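Side-chain contact in periplasmic protein TorT (Vibrio parahaemolyticus, PDB 3O1I), which probably serves as the periplasmic sensor that detects trimethylamine N-oxide and passes the signal to its membrane-bound partner kinase: residues 187-190 / 191-194. Sequence-based numbering, arbitrary orientation.
Sequences QRVI and DMGN
The backbone N of M192 is shared by two carbonyls, O of V189 at 3.0 Å and O of R188 at 3.2 Å. Both bonds are bent, with N-H...O angles near 135°. The R188 carbonyl, four residues back, makes the ordinary helical bond; the one to V189 O, three residues back, is added to it, as is common where a helix runs out, and M192 N lies well above the plane of the V189 carbonyl, away from its lone pairs. One residue earlier, D191 N still bonds to Q187 O in the regular pattern, at 3.0 Å. M192 also reaches back with its side chain. CG lies beside the backbone N (chi1 -70°), and after an extended chi2 the chain bends at SD, which lays CE against V189, with CG1 and CG2 both 3.5 Å away.

This is the C-terminal end of helix 179-192, one of the helices packed on the four-stranded parallel sheet in one lobe of this periplasmic-binding-protein fold. V189 faces that sheet, touching A140 and L142 of strand 137-142, and M192 also rests on F173. I190 turns instead to helix 202-214, meeting E211 and L212, and Q187 NE2 hydrogen-bonds E211 OE1. G193 is the first residue to leave helical angles, at a positive phi of 127° that suits glycine, and the chain turns off toward strand 197-200.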
ATOM      1  N   GLN D 187     -20.753 -16.828  -2.843  1.00 50.92           N
ATOM      2  CA  GLN D 187     -21.612 -16.441  -1.725  1.00 51.74           C
ATOM      3  C   GLN D 187     -22.992 -16.099  -2.236  1.00 52.98           C
ATOM      4  O   GLN D 187     -23.991 -16.568  -1.691  1.00 55.01           O
ATOM      5  CB  GLN D 187     -21.032 -15.240  -0.972  1.00 50.89           C
ATOM      6  CG  GLN D 187     -19.593 -15.422  -0.510  1.00 51.83           C
ATOM      7  CD  GLN D 187     -19.033 -14.173   0.161  1.00 55.09           C
ATOM      8  OE1 GLN D 187     -19.371 -13.039  -0.222  1.00 54.50           O
ATOM      9  NE2 GLN D 187     -18.160 -14.370   1.156  1.00 52.74           N
ATOM     10  N   ARG D 188     -23.051 -15.286  -3.284  1.00 53.98           N
ATOM     11  CA  ARG D 188     -24.333 -14.917  -3.859  1.00 55.88           C
ATOM     12  C   ARG D 188     -25.059 -16.197  -4.244  1.00 56.35           C
ATOM     13  O   ARG D 188     -26.268 -16.310  -4.070  1.00 55.88           O
ATOM     14  CB  ARG D 188     -24.138 -14.041  -5.100  1.00 57.42           C
ATOM     15  CG  ARG D 188     -25.440 -13.436  -5.635  1.00 58.65           C
ATOM     16  CD  ARG D 188     -25.265 -12.754  -6.994  1.00 60.05           C
ATOM     17  NE  ARG D 188     -24.104 -11.863  -7.046  1.00 61.19           N
ATOM     18  CZ  ARG D 188     -23.807 -11.070  -8.074  1.00 60.61           C
ATOM     19  NH1 ARG D 188     -24.586 -11.041  -9.150  1.00 59.20           N
ATOM     20  NH2 ARG D 188     -22.720 -10.313  -8.031  1.00 59.80           N
ATOM     21  N   VAL D 189     -24.310 -17.164  -4.762  1.00 58.12           N
ATOM     22  CA  VAL D 189     -24.878 -18.442  -5.172  1.00 60.19           C
ATOM     23  C   VAL D 189     -25.490 -19.190  -3.995  1.00 61.04           C
ATOM     24  O   VAL D 189     -26.654 -19.599  -4.044  1.00 61.27           O
ATOM     25  CB  VAL D 189     -23.809 -19.330  -5.845  1.00 61.46           C
ATOM     26  CG1 VAL D 189     -24.328 -20.763  -6.031  1.00 58.53           C
ATOM     27  CG2 VAL D 189     -23.428 -18.720  -7.186  1.00 62.29           C
ATOM     28  N   ILE D 190     -24.706 -19.361  -2.936  1.00 61.86           N
ATOM     29  CA  ILE D 190     -25.176 -20.058  -1.747  1.00 62.65           C
ATOM     30  C   ILE D 190     -26.467 -19.427  -1.222  1.00 64.73           C
ATOM     31  O   ILE D 190     -27.346 -20.123  -0.714  1.00 64.12           O
ATOM     32  CB  ILE D 190     -24.102 -20.039  -0.643  1.00 60.38           C
ATOM     33  CG1 ILE D 190     -22.814 -20.680  -1.163  1.00 59.48           C
ATOM     34  CG2 ILE D 190     -24.582 -20.824   0.556  1.00 59.88           C
ATOM     35  CD1 ILE D 190     -21.655 -20.622  -0.185  1.00 58.44           C
ATOM     36  N   ASP D 191     -26.583 -18.110  -1.367  1.00 67.55           N
ATOM     37  CA  ASP D 191     -27.766 -17.385  -0.911  1.00 70.27           C
ATOM     38  C   ASP D 191     -29.023 -17.622  -1.743  1.00 71.76           C
ATOM     39  O   ASP D 191     -30.134 -17.537  -1.222  1.00 72.20           O
ATOM     40  CB  ASP D 191     -27.476 -15.885  -0.856  1.00 71.13           C
ATOM     41  CG  ASP D 191     -26.565 -15.515   0.291  1.00 72.94           C
ATOM     42  OD1 ASP D 191     -26.953 -15.752   1.454  1.00 74.53           O
ATOM     43  OD2 ASP D 191     -25.463 -14.991   0.035  1.00 74.63           O
ATOM     44  N   MET D 192     -28.858 -17.903  -3.031  1.00 73.94           N
ATOM     45  CA  MET D 192     -30.007 -18.154  -3.892  1.00 75.75           C
ATOM     46  C   MET D 192     -30.874 -19.221  -3.247  1.00 76.84           C
ATOM     47  O   MET D 192     -31.973 -18.929  -2.787  1.00 76.83           O
ATOM     48  CB  MET D 192     -29.569 -18.640  -5.271  1.00 76.86           C
ATOM     49  CG  MET D 192     -28.882 -17.610  -6.137  1.00 76.60           C
ATOM     50  SD  MET D 192     -28.545 -18.345  -7.741  1.00 77.53           S
ATOM     51  CE  MET D 192     -26.944 -18.977  -7.478  1.00 75.73           C
ATOM     52  N   GLY D 193     -30.375 -20.457  -3.223  1.00 78.00           N
ATOM     53  CA  GLY D 193     -31.121 -21.547  -2.618  1.00 79.63           C
ATOM     54  C   GLY D 193     -31.333 -22.790  -3.471  1.00 81.16           C
ATOM     55  O   GLY D 193     -31.097 -23.904  -3.002  1.00 82.38           O
ATOM     56  N   ASN D 194     -31.772 -22.612  -4.715  1.00 81.77           N
ATOM     57  CA  ASN D 194     -32.040 -23.737  -5.619  1.00 83.26           C
ATOM     58  C   ASN D 194     -30.804 -24.438  -6.167  1.00 82.85           C
ATOM     59  O   ASN D 194     -30.921 -25.418  -6.901  1.00 83.83           O
ATOM     60  CB  ASN D 194     -32.842 -23.267  -6.828  1.00 85.89           C
ATOM     61  CG  ASN D 194     -33.913 -22.285  -6.465  1.00 89.60           C
ATOM     62  OD1 ASN D 194     -34.896 -22.635  -5.811  1.00 90.58           O
ATOM     63  ND2 ASN D 194     -33.732 -21.032  -6.882  1.00 91.92           N
TER